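Local coordinates for protein quinone oxidoreductase 1 (Escherichia coli, PDB 1QOR) that catalyses the one-electron reduction of quinones to 1,4-benzosemiquinones, using NADPH as the electron donor, and works as a homodimer, at residues G218-E223 against N240-V245; V212-V217 against L234-G239; A66-K71 against I113-A118; I31-K36 against D83-A88. All blocks are in the same frame, centred on the assembly; numbering follows the deposited sequence.

Contact 1. Residues G218-E223 against N240-V245. With NDP (NADPH dihydro-nicotinamide-adenine-dinucleotide phosphate), chain D.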
# COMPACT_ATOMS: atom_id res chain seq x y z
N GLY A 218 6.58 -13.82 -2.48
CA GLY A 218 7.30 -12.76 -3.13
C GLY A 218 7.34 -12.73 -4.64
O GLY A 218 6.29 -12.66 -5.30
N ARG A 219 8.55 -12.79 -5.17
CA ARG A 219 8.80 -12.70 -6.61
C ARG A 219 7.94 -13.52 -7.56
O ARG A 219 7.28 -12.96 -8.46
CB ARG A 219 10.28 -12.96 -6.84
CG ARG A 219 10.74 -13.13 -8.26
CD ARG A 219 12.23 -13.36 -8.20
NE ARG A 219 12.70 -14.23 -9.28
CZ ARG A 219 12.76 -15.56 -9.23
NH1 ARG A 219 12.36 -16.25 -8.14
NH2 ARG A 219 13.23 -16.23 -10.29
N ASP A 220 7.88 -14.83 -7.33
CA ASP A 220 7.12 -15.74 -8.21
C ASP A 220 5.62 -15.50 -8.34
O ASP A 220 5.08 -15.72 -9.42
CB ASP A 220 7.38 -17.21 -7.86
CG ASP A 220 8.80 -17.66 -8.21
OD1 ASP A 220 9.56 -16.89 -8.87
OD2 ASP A 220 9.17 -18.79 -7.82
N THR A 221 5.00 -14.93 -7.32
CA THR A 221 3.55 -14.76 -7.33
C THR A 221 3.02 -13.34 -7.40
O THR A 221 1.81 -13.12 -7.48
CB THR A 221 2.94 -15.43 -6.08
OG1 THR A 221 3.67 -15.01 -4.90
CG2 THR A 221 3.00 -16.96 -6.20
N TRP A 222 3.94 -12.39 -7.40
CA TRP A 222 3.59 -10.98 -7.42
C TRP A 222 2.46 -10.58 -8.37
O TRP A 222 1.44 -10.03 -7.96
CB TRP A 222 4.87 -10.13 -7.69
CG TRP A 222 4.63 -8.61 -7.83
CD1 TRP A 222 4.78 -7.88 -8.97
CD2 TRP A 222 4.14 -7.70 -6.81
NE1 TRP A 222 4.40 -6.58 -8.72
CE2 TRP A 222 4.01 -6.44 -7.42
CE3 TRP A 222 3.82 -7.83 -5.45
CZ2 TRP A 222 3.57 -5.30 -6.72
CZ3 TRP A 222 3.38 -6.69 -4.75
CH2 TRP A 222 3.26 -5.44 -5.39
N GLU A 223 2.66 -10.82 -9.65
CA GLU A 223 1.68 -10.45 -10.65
C GLU A 223 0.36 -11.25 -10.51
O GLU A 223 -0.74 -10.67 -10.54
CB GLU A 223 2.31 -10.59 -12.04
CG GLU A 223 2.48 -9.23 -12.80
CD GLU A 223 3.91 -8.64 -12.73
OE1 GLU A 223 4.86 -9.40 -12.35
OE2 GLU A 223 4.08 -7.42 -13.07
N ASN A 240 9.78 -13.28 1.28
CA ASN A 240 10.60 -13.26 0.07
C ASN A 240 11.06 -14.71 -0.18
O ASN A 240 12.20 -14.90 -0.62
CB ASN A 240 11.90 -12.43 0.25
CG ASN A 240 11.74 -11.24 1.15
OD1 ASN A 240 12.43 -11.12 2.15
ND2 ASN A 240 10.81 -10.36 0.82
N SER A 241 10.18 -15.71 0.01
CA SER A 241 10.58 -17.10 -0.16
C SER A 241 11.18 -17.43 -1.50
O SER A 241 12.16 -18.18 -1.57
CB SER A 241 9.44 -18.04 0.15
OG SER A 241 9.02 -17.86 1.51
N SER A 242 10.59 -16.91 -2.56
CA SER A 242 11.14 -17.17 -3.89
C SER A 242 12.03 -15.98 -4.32
O SER A 242 12.50 -15.96 -5.44
CB SER A 242 10.01 -17.33 -4.91
OG SER A 242 9.28 -16.13 -5.12
N GLY A 243 12.17 -14.98 -3.46
CA GLY A 243 12.96 -13.82 -3.82
C GLY A 243 12.20 -12.56 -3.48
O GLY A 243 10.96 -12.60 -3.37
N ALA A 244 12.90 -11.46 -3.23
CA ALA A 244 12.24 -10.19 -2.89
C ALA A 244 11.51 -9.67 -4.11
O ALA A 244 11.78 -10.10 -5.24
CB ALA A 244 13.27 -9.15 -2.42
N VAL A 245 10.53 -8.79 -3.90
CA VAL A 245 9.86 -8.23 -5.07
C VAL A 245 10.51 -6.87 -5.38
O VAL A 245 10.51 -5.94 -4.56
CB VAL A 245 8.26 -8.30 -5.09
CG1 VAL A 245 7.69 -9.00 -3.87
CG2 VAL A 245 7.62 -6.97 -5.43
PA NDP D . 7.70 -22.01 5.44
O1A NDP D . 7.79 -23.13 6.41
O2A NDP D . 6.36 -21.51 5.05
O5B NDP D . 8.56 -22.30 4.18
C5B NDP D . 8.48 -21.54 3.00
C4B NDP D . 7.50 -22.19 2.08
O4B NDP D . 7.33 -21.18 1.08
C3B NDP D . 7.96 -23.43 1.31
O3B NDP D . 7.74 -24.61 2.13
C2B NDP D . 7.22 -23.30 -0.01
O2B NDP D . 6.00 -24.02 0.09
C1B NDP D . 7.00 -21.74 -0.18
N9A NDP D . 7.82 -21.37 -1.35
C8A NDP D . 7.40 -20.93 -2.53
N7A NDP D . 8.45 -20.76 -3.35
C5A NDP D . 9.50 -21.10 -2.63
C6A NDP D . 10.81 -21.10 -3.07
N6A NDP D . 11.16 -20.75 -4.30
N1A NDP D . 11.72 -21.50 -2.18
C2A NDP D . 11.40 -21.89 -0.92
N3A NDP D . 10.13 -21.88 -0.50
C4A NDP D . 9.15 -21.49 -1.37
O3 NDP D . 8.43 -20.82 6.21
PN NDP D . 8.11 -19.92 7.46
O1N NDP D . 6.80 -20.29 8.11
O2N NDP D . 9.35 -19.82 8.32
O5D NDP D . 7.93 -18.48 6.68
C5D NDP D . 7.00 -18.23 5.64
C4D NDP D . 7.24 -16.90 5.01
O4D NDP D . 6.86 -15.84 5.92
C3D NDP D . 8.70 -16.65 4.65
O3D NDP D . 8.79 -15.99 3.38
C2D NDP D . 9.15 -15.72 5.80
O2D NDP D . 10.27 -14.95 5.44
C1D NDP D . 7.96 -14.85 6.03
N1N NDP D . 7.67 -14.27 7.37
C2N NDP D . 7.36 -12.94 7.48
C3N NDP D . 7.08 -12.43 8.74
C7N NDP D . 6.70 -10.97 8.92
O7N NDP D . 6.41 -10.52 10.02
N7N NDP D . 6.70 -10.26 7.81
C4N NDP D . 7.10 -13.23 9.87
C5N NDP D . 7.42 -14.59 9.74
C6N NDP D . 7.70 -15.09 8.48
P2B NDP D . 5.27 -24.68 -1.25
O1X NDP D . 3.93 -25.08 -0.78
O2X NDP D . 5.23 -23.60 -2.25
O3X NDP D . 6.17 -25.79 -1.61
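R219 N donates to G243 O at 3.0 Å, and this backbone bond ties the start of 218-223 to the type I turn that N240 to G243 form. G218, with a positive phi, brings its CA up against the same carbonyl oxygen, and a CB on it would run into G243 O.

S242 does most of the side-chain work. Its OG lies between the backbone N and the carbonyl carbon (chi1 67°), where it accepts a nearly straight bond (174°) from D220 N at 2.9 Å while also bonding V217 O. With a valine in place of this serine, D220 N would probably lose its acceptor and V217 O its hydroxyl mate, freeing the turn to shift. D220 lays its carboxylate along S242, with D220 OD2 3.4 Å from S242 CB. R219 NH1 makes a weak bond to S242 O at 2.7 Å, S242 O lying at the guanidinium edge, near its plane. The same R219 NH1 forms a salt bridge to D220 OD1 at 3.0 Å, with that oxygen well out of the plane.

The two segments follow neighbouring parallel strands, 210-215 and 233-237, of the Rossmann-type domain, at whose C-terminal strand ends dinucleotides are characteristically bound. Accordingly S241 OG is hydrogen-bonded to O3D of the nicotinamide ribose of NADPH at 2.7 Å, and S242 CA comes 3.6 Å from the adenine amino atom N6A.

Farther along, V245 CG2 sits over one face of W222, 4.0 Å from the centroid of the six-membered ring in a CH-pi contact, and CG1 packs on G218. L250 of the second subunit touches both W222 and V245.

Contact 2. Residues V212-V217 against L234-G239. With NDP (NADPH dihydro-nicotinamide-adenine-dinucleotide phosphate), chain D.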
# COMPACT_ATOMS: atom_id res chain seq x y z
N VAL A 212 -8.40 -9.18 0.19
CA VAL A 212 -7.04 -9.20 0.68
C VAL A 212 -6.31 -10.48 0.28
O VAL A 212 -6.93 -11.55 0.19
CB VAL A 212 -7.02 -8.96 2.20
CG1 VAL A 212 -7.81 -10.08 2.91
CG2 VAL A 212 -5.56 -8.86 2.70
N VAL A 213 -5.01 -10.34 -0.01
CA VAL A 213 -4.09 -11.41 -0.39
C VAL A 213 -2.89 -11.34 0.52
O VAL A 213 -2.27 -10.28 0.63
CB VAL A 213 -3.53 -11.24 -1.83
CG1 VAL A 213 -2.46 -12.26 -2.09
CG2 VAL A 213 -4.63 -11.49 -2.89
N TYR A 214 -2.58 -12.44 1.21
CA TYR A 214 -1.41 -12.51 2.09
C TYR A 214 -0.43 -13.32 1.34
O TYR A 214 -0.58 -14.54 1.24
CB TYR A 214 -1.75 -13.14 3.41
CG TYR A 214 -2.69 -12.32 4.23
CD1 TYR A 214 -2.22 -11.35 5.11
CD2 TYR A 214 -4.07 -12.58 4.19
CE1 TYR A 214 -3.09 -10.65 5.93
CE2 TYR A 214 -4.97 -11.89 5.04
CZ TYR A 214 -4.47 -10.93 5.90
OH TYR A 214 -5.34 -10.27 6.74
N ASP A 215 0.64 -12.69 0.88
CA ASP A 215 1.62 -13.35 0.05
C ASP A 215 3.08 -13.31 0.58
O ASP A 215 3.75 -12.26 0.57
CB ASP A 215 1.48 -12.75 -1.38
CG ASP A 215 2.43 -13.37 -2.39
OD1 ASP A 215 3.46 -13.98 -2.03
OD2 ASP A 215 2.18 -13.22 -3.59
N SER A 216 3.58 -14.48 0.99
CA SER A 216 4.91 -14.56 1.53
C SER A 216 5.86 -15.11 0.53
O SER A 216 7.06 -15.23 0.82
CB SER A 216 4.95 -15.41 2.80
OG SER A 216 4.56 -16.75 2.56
N VAL A 217 5.36 -15.48 -0.64
CA VAL A 217 6.30 -16.06 -1.59
C VAL A 217 7.13 -15.03 -2.37
O VAL A 217 8.26 -15.31 -2.79
CB VAL A 217 5.74 -17.33 -2.39
CG1 VAL A 217 4.35 -17.73 -1.93
CG2 VAL A 217 5.98 -17.26 -3.90
N LEU A 234 -6.33 -5.06 -0.85
CA LEU A 234 -5.05 -4.93 -0.17
C LEU A 234 -4.13 -6.09 -0.40
O LEU A 234 -4.49 -7.22 -0.08
CB LEU A 234 -5.26 -4.78 1.32
CG LEU A 234 -3.99 -4.75 2.19
CD1 LEU A 234 -3.14 -3.44 2.04
CD2 LEU A 234 -4.45 -4.91 3.64
N MET A 235 -2.94 -5.81 -0.92
CA MET A 235 -1.93 -6.83 -1.16
C MET A 235 -0.93 -6.77 -0.00
O MET A 235 -0.32 -5.70 0.24
CB MET A 235 -1.25 -6.59 -2.52
CG MET A 235 0.07 -7.33 -2.74
SD MET A 235 -0.12 -9.13 -2.79
CE MET A 235 1.40 -9.73 -3.59
N VAL A 236 -0.82 -7.86 0.78
CA VAL A 236 0.12 -7.94 1.90
C VAL A 236 1.33 -8.77 1.51
O VAL A 236 1.26 -10.00 1.42
CB VAL A 236 -0.56 -8.49 3.18
CG1 VAL A 236 0.43 -8.41 4.41
CG2 VAL A 236 -1.84 -7.69 3.50
N SER A 237 2.43 -8.10 1.15
CA SER A 237 3.67 -8.79 0.77
C SER A 237 4.48 -8.94 2.07
O SER A 237 4.99 -7.95 2.61
CB SER A 237 4.42 -7.95 -0.24
OG SER A 237 5.55 -8.65 -0.71
N PHE A 238 4.60 -10.16 2.61
CA PHE A 238 5.27 -10.31 3.90
C PHE A 238 6.34 -11.36 3.94
O PHE A 238 6.74 -11.79 5.01
CB PHE A 238 4.20 -10.52 5.01
CG PHE A 238 3.59 -11.92 5.06
CD1 PHE A 238 2.53 -12.26 4.23
CD2 PHE A 238 4.07 -12.87 5.97
CE1 PHE A 238 1.93 -13.51 4.30
CE2 PHE A 238 3.50 -14.14 6.06
CZ PHE A 238 2.42 -14.47 5.22
N GLY A 239 6.82 -11.77 2.77
CA GLY A 239 7.87 -12.77 2.71
C GLY A 239 8.61 -12.64 1.38
O GLY A 239 8.18 -11.92 0.49
PA NDP D . 7.70 -22.01 5.44
O1A NDP D . 7.79 -23.13 6.41
O2A NDP D . 6.36 -21.51 5.05
O5B NDP D . 8.56 -22.30 4.18
C5B NDP D . 8.48 -21.54 3.00
C4B NDP D . 7.50 -22.19 2.08
O4B NDP D . 7.33 -21.18 1.08
C3B NDP D . 7.96 -23.43 1.31
O3B NDP D . 7.74 -24.61 2.13
C2B NDP D . 7.22 -23.30 -0.01
O2B NDP D . 6.00 -24.02 0.09
C1B NDP D . 7.00 -21.74 -0.18
N9A NDP D . 7.82 -21.37 -1.35
C8A NDP D . 7.40 -20.93 -2.53
N7A NDP D . 8.45 -20.76 -3.35
C5A NDP D . 9.50 -21.10 -2.63
C6A NDP D . 10.81 -21.10 -3.07
N6A NDP D . 11.16 -20.75 -4.30
N1A NDP D . 11.72 -21.50 -2.18
C2A NDP D . 11.40 -21.89 -0.92
N3A NDP D . 10.13 -21.88 -0.50
C4A NDP D . 9.15 -21.49 -1.37
O3 NDP D . 8.43 -20.82 6.21
PN NDP D . 8.11 -19.92 7.46
O1N NDP D . 6.80 -20.29 8.11
O2N NDP D . 9.35 -19.82 8.32
O5D NDP D . 7.93 -18.48 6.68
C5D NDP D . 7.00 -18.23 5.64
C4D NDP D . 7.24 -16.90 5.01
O4D NDP D . 6.86 -15.84 5.92
C3D NDP D . 8.70 -16.65 4.65
O3D NDP D . 8.79 -15.99 3.38
C2D NDP D . 9.15 -15.72 5.80
O2D NDP D . 10.27 -14.95 5.44
C1D NDP D . 7.96 -14.85 6.03
N1N NDP D . 7.67 -14.27 7.37
C2N NDP D . 7.36 -12.94 7.48
C3N NDP D . 7.08 -12.43 8.74
C7N NDP D . 6.70 -10.97 8.92
O7N NDP D . 6.41 -10.52 10.02
N7N NDP D . 6.70 -10.26 7.81
C4N NDP D . 7.10 -13.23 9.87
C5N NDP D . 7.42 -14.59 9.74
C6N NDP D . 7.70 -15.09 8.48
P2B NDP D . 5.27 -24.68 -1.25
O1X NDP D . 3.93 -25.08 -0.78
O2X NDP D . 5.23 -23.60 -2.25
O3X NDP D . 6.17 -25.79 -1.61
O HOH W 1 4.91 -11.06 -1.74
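The F238 ring carries S216 CB over one face, 3.8 Å from the centroid and 17° off the normal, a CH-pi contact. Y214 C and V236 O lie in its plane at the edge. The ring gets there with CG between its backbone N and carbonyl carbon (chi1 76°). V212 CG2 rests on one face of the Y214 ring.

Strands 212-215 and 234-237 run parallel, 10° apart, as the fourth and fifth in the 3-2-1-4-5-6 order of a Rossmann sheet. Three bonds make the register: V213 N to L234 O, V236 N to V213 O and D215 N to V236 O. F238 N bonds D215 O, and a water links that oxygen to S237 OG. Beyond the strands, S216, F238 and G239 form part of the NADP site, NADPH O3D giving S216 O a weak hydrogen bond.

On the face of V213 and D215, M235 folds its chain so that SD packs on V213 CG1 at 4.0 Å and CE reaches D215 OD2 at 3.6 Å. D215 OD1 accepts from V217 N at 2.8 Å in an Asx turn and also from G218 N; OD2 bonds T221 OG1 and S225 OG.

Contact 3. Residues A66-K71 against I113-A118; sequences AGIVSK and ISFEQA
F115 lays its ring against strand residues A66, G67 and I68, and nearly all the close packing of this contact is gathered there. F115 CG lies beside its own backbone N, anti to the carbonyl carbon (chi1 -70°), which carries the ring to G67 and I68. G67 CA stands over one face, 4.0 Å from the centroid and 26° off the normal, a CH-pi contact. Toward the rim, F115 CE1 is 3.4 Å from G67 O. The I68 and F115 side chains cross at about a right angle, I68 CD1 meeting the ring obliquely, 3.6 Å from F115 CE2, while A66 CB approaches F115 CD1 at 3.8 Å. A serine in place of F115 would probably open a gap over G67 and strip I68 CD1 of the ring it packs on.

Looser is the rest: A66 CB and A118 CB just touch at 3.9 Å. The helix start is fixed separately by a capping box, Q117 N bonding S114 OG at 3.0 Å and S114 N bonding Q117 OE1 at 2.8 Å.

Helix 115-135 thus sets its first turn on strand 65-72 of the GroES-like domain's sheet. Strand 84-87, next in that sheet, adds R84, in a cation-pi contact with F115, and V86, which packs on both A66 and A118.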
# COMPACT_ATOMS: atom_id res chain seq x y z
N ALA A 66 12.85 -21.06 23.27
CA ALA A 66 12.11 -21.21 24.53
C ALA A 66 13.01 -21.96 25.49
O ALA A 66 13.81 -22.81 25.05
CB ALA A 66 10.78 -22.02 24.28
N GLY A 67 12.91 -21.65 26.78
CA GLY A 67 13.74 -22.36 27.74
C GLY A 67 13.58 -21.88 29.15
O GLY A 67 12.59 -21.21 29.48
N ILE A 68 14.58 -22.15 29.99
CA ILE A 68 14.54 -21.74 31.39
C ILE A 68 15.51 -20.63 31.70
O ILE A 68 16.68 -20.66 31.31
CB ILE A 68 14.77 -22.93 32.37
CG1 ILE A 68 13.62 -23.93 32.25
CG2 ILE A 68 14.72 -22.46 33.82
CD1 ILE A 68 14.06 -25.19 31.63
N VAL A 69 15.02 -19.62 32.39
CA VAL A 69 15.86 -18.50 32.75
C VAL A 69 16.90 -18.94 33.78
O VAL A 69 16.56 -19.39 34.88
CB VAL A 69 15.01 -17.39 33.30
CG1 VAL A 69 15.86 -16.27 33.83
CG2 VAL A 69 14.12 -16.88 32.21
N SER A 70 18.17 -18.91 33.40
CA SER A 70 19.23 -19.28 34.34
C SER A 70 19.70 -18.09 35.18
O SER A 70 19.95 -18.23 36.34
CB SER A 70 20.40 -19.93 33.62
OG SER A 70 20.89 -19.02 32.66
N LYS A 71 19.77 -16.90 34.60
CA LYS A 71 20.19 -15.73 35.37
C LYS A 71 19.37 -14.52 34.98
O LYS A 71 18.84 -14.47 33.88
CB LYS A 71 21.67 -15.39 35.10
CG LYS A 71 22.65 -16.52 35.31
CD LYS A 71 24.03 -16.00 35.06
CE LYS A 71 25.05 -17.10 35.13
NZ LYS A 71 26.36 -16.53 34.69
N ILE A 113 1.99 -25.28 28.06
CA ILE A 113 2.65 -25.22 26.78
C ILE A 113 4.08 -25.66 26.89
O ILE A 113 4.82 -25.12 27.70
CB ILE A 113 2.48 -23.82 26.16
CG1 ILE A 113 0.96 -23.51 26.05
CG2 ILE A 113 3.18 -23.75 24.76
CD1 ILE A 113 0.64 -22.17 25.53
N SER A 114 4.43 -26.69 26.12
CA SER A 114 5.78 -27.22 26.13
C SER A 114 6.79 -26.33 25.39
O SER A 114 6.42 -25.55 24.50
CB SER A 114 5.76 -28.59 25.50
OG SER A 114 5.84 -28.49 24.11
N PHE A 115 8.08 -26.54 25.67
CA PHE A 115 9.13 -25.75 25.03
C PHE A 115 9.14 -25.97 23.55
O PHE A 115 9.34 -25.02 22.81
CB PHE A 115 10.52 -26.04 25.62
CG PHE A 115 10.70 -25.54 27.01
CD1 PHE A 115 10.36 -24.24 27.33
CD2 PHE A 115 11.21 -26.36 28.00
CE1 PHE A 115 10.54 -23.76 28.64
CE2 PHE A 115 11.39 -25.89 29.30
CZ PHE A 115 11.05 -24.59 29.62
N GLU A 116 8.89 -27.21 23.12
CA GLU A 116 8.87 -27.54 21.70
C GLU A 116 7.66 -26.91 21.00
O GLU A 116 7.74 -26.57 19.81
CB GLU A 116 8.82 -29.05 21.50
CG GLU A 116 10.03 -29.79 22.06
CD GLU A 116 10.23 -31.17 21.41
OE1 GLU A 116 9.29 -31.69 20.77
OE2 GLU A 116 11.35 -31.72 21.54
N GLN A 117 6.54 -26.77 21.73
CA GLN A 117 5.33 -26.18 21.15
C GLN A 117 5.52 -24.69 21.02
O GLN A 117 5.05 -24.08 20.05
CB GLN A 117 4.11 -26.39 22.03
CG GLN A 117 3.54 -27.77 22.00
CD GLN A 117 2.40 -27.92 23.00
OE1 GLN A 117 2.54 -27.56 24.19
NE2 GLN A 117 1.26 -28.38 22.52
N ALA A 118 6.18 -24.12 22.02
CA ALA A 118 6.43 -22.69 22.07
C ALA A 118 7.39 -22.25 20.95
O ALA A 118 7.08 -21.32 20.20
CB ALA A 118 6.97 -22.32 23.43

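Contact 4. Residues I31-K36 against D83-A88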
# COMPACT_ATOMS: atom_id res chain seq x y z
N ILE A 31 18.01 -11.15 30.56
CA ILE A 31 17.88 -12.39 31.31
C ILE A 31 18.71 -13.36 30.47
O ILE A 31 18.96 -13.09 29.28
CB ILE A 31 16.41 -12.92 31.36
CG1 ILE A 31 15.87 -13.17 29.93
CG2 ILE A 31 15.55 -11.98 32.16
CD1 ILE A 31 14.46 -13.74 29.82
N GLN A 32 19.22 -14.42 31.08
CA GLN A 32 19.99 -15.41 30.37
C GLN A 32 19.13 -16.65 30.34
O GLN A 32 18.61 -17.07 31.39
CB GLN A 32 21.26 -15.72 31.12
CG GLN A 32 21.99 -16.91 30.58
CD GLN A 32 23.40 -16.92 31.09
OE1 GLN A 32 24.20 -16.02 30.75
NE2 GLN A 32 23.73 -17.91 31.93
N VAL A 33 19.02 -17.29 29.18
CA VAL A 33 18.16 -18.47 29.04
C VAL A 33 18.88 -19.68 28.53
O VAL A 33 19.69 -19.59 27.61
CB VAL A 33 16.97 -18.15 28.09
CG1 VAL A 33 16.15 -19.38 27.76
CG2 VAL A 33 16.11 -17.04 28.69
N GLU A 34 18.67 -20.81 29.19
CA GLU A 34 19.27 -22.04 28.72
C GLU A 34 18.19 -22.54 27.75
O GLU A 34 17.07 -22.89 28.20
CB GLU A 34 19.41 -23.05 29.84
CG GLU A 34 20.43 -22.75 30.91
CD GLU A 34 20.30 -23.77 32.04
OE1 GLU A 34 20.52 -24.99 31.78
OE2 GLU A 34 19.90 -23.37 33.16
N ASN A 35 18.50 -22.56 26.46
CA ASN A 35 17.55 -22.96 25.44
C ASN A 35 17.28 -24.45 25.43
O ASN A 35 18.20 -25.24 25.51
CB ASN A 35 17.99 -22.45 24.07
CG ASN A 35 17.92 -20.90 23.95
OD1 ASN A 35 18.63 -20.30 23.14
ND2 ASN A 35 17.05 -20.26 24.73
N LYS A 36 15.99 -24.82 25.36
CA LYS A 36 15.52 -26.23 25.33
C LYS A 36 15.03 -26.58 23.94
O LYS A 36 15.13 -27.74 23.51
CB LYS A 36 14.35 -26.41 26.30
CG LYS A 36 14.67 -26.03 27.73
CD LYS A 36 15.73 -26.97 28.20
CE LYS A 36 16.19 -26.65 29.58
NZ LYS A 36 17.29 -27.63 29.89
N ASP A 83 12.04 -19.41 35.81
CA ASP A 83 10.85 -19.23 34.95
C ASP A 83 11.02 -19.86 33.59
O ASP A 83 12.16 -20.03 33.13
CB ASP A 83 10.50 -17.78 34.76
CG ASP A 83 9.90 -17.16 36.00
OD1 ASP A 83 9.56 -17.91 36.94
OD2 ASP A 83 9.76 -15.91 36.04
N ARG A 84 9.91 -20.28 32.99
CA ARG A 84 9.92 -20.89 31.64
C ARG A 84 9.52 -19.76 30.70
O ARG A 84 8.48 -19.14 30.91
CB ARG A 84 8.90 -22.01 31.53
CG ARG A 84 9.10 -23.18 32.50
CD ARG A 84 8.49 -24.52 31.96
NE ARG A 84 7.14 -24.26 31.49
CZ ARG A 84 6.58 -24.79 30.41
NH1 ARG A 84 7.22 -25.66 29.63
NH2 ARG A 84 5.41 -24.33 30.06
N VAL A 85 10.33 -19.46 29.69
CA VAL A 85 10.00 -18.35 28.78
C VAL A 85 10.21 -18.68 27.31
O VAL A 85 10.90 -19.66 26.96
CB VAL A 85 10.89 -17.09 29.08
CG1 VAL A 85 10.74 -16.65 30.50
CG2 VAL A 85 12.34 -17.40 28.79
N VAL A 86 9.59 -17.88 26.45
CA VAL A 86 9.78 -17.99 25.01
C VAL A 86 10.09 -16.57 24.54
O VAL A 86 9.57 -15.58 25.08
CB VAL A 86 8.49 -18.27 24.14
CG1 VAL A 86 8.72 -19.39 23.14
CG2 VAL A 86 7.20 -18.29 24.91
N TYR A 87 10.77 -16.47 23.42
CA TYR A 87 11.03 -15.17 22.83
C TYR A 87 11.13 -15.34 21.32
O TYR A 87 11.53 -16.41 20.83
CB TYR A 87 12.30 -14.53 23.42
CG TYR A 87 13.50 -15.40 23.40
CD1 TYR A 87 14.37 -15.40 22.31
CD2 TYR A 87 13.79 -16.23 24.48
CE1 TYR A 87 15.50 -16.22 22.31
CE2 TYR A 87 14.90 -17.04 24.50
CZ TYR A 87 15.76 -17.04 23.41
OH TYR A 87 16.88 -17.88 23.47
N ALA A 88 10.72 -14.30 20.59
CA ALA A 88 10.74 -14.29 19.12
C ALA A 88 11.65 -13.20 18.54
O ALA A 88 12.03 -13.24 17.35
CB ALA A 88 9.32 -14.06 18.61
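Y87 reaches from its strand to V33 and N35 with the outer half of its ring. From CB the side chain takes the crowded position, CG between the backbone N and the carbonyl carbon (chi1 52°), which sends the ring across toward strand 31-35. On the way out, Y87 CE2 has V33 CG1 4.2 Å away, at the ring edge and near the ring plane; the amide end of N35 lies beyond, around CZ and OH. The tip, Y87 OH, abuts that amide, 3.2 Å from N35 CG and close to both of the amide's end atoms. Amide and ring planes are 42° apart, and the two side chains cross at about a right angle.

The second half of the contact is aliphatic. V33 CG2 and V85 CG2 meet at 3.8 Å; the V33 methyl lies beside its own backbone N, anti to the carbonyl carbon, which turns it toward V85. I31 CD1 adds a slacker touch on the same V85 CG2, at 4.4 Å. The strand axes approach only to 8.8 Å and cross at -94°, a separation spanned by side chains rather than by backbone pairing, as expected inside a strongly curled sheet.

That geometry suits the GroES-like domain, whose strands coil around a shared core. Strand 65-72 pairs antiparallel with both 30-35 and 84-87, and its V69 packs against I31, V33 and V85. Strand 98-102, the other neighbour of 30-35, contributes H99 and I101 against Y87, while A65 also touches that ring and S96 borders N35.

From the N terminus, 31-36 comes first, then 66-71; contact 4 closes its loop at 83-88 and contact 3 closes at 113-118. Their segments alternate, so the two loops cross rather than nest, and their centres are only 5 Å apart. I113 O and R84 NH2 join them directly, fastening strand 84-87 to the lead-in of helix 115-135. After a long gap, contacts 2 and 1 repeat the crossing in the order 212-217, 218-223, 234-239, 240-245, with W222 packed on M235 between them, and tie two sheet strands to the loops that meet NADPH. The two pairs, with centres about 31 to 34 Å apart, lie on opposite sides of the chain's centre.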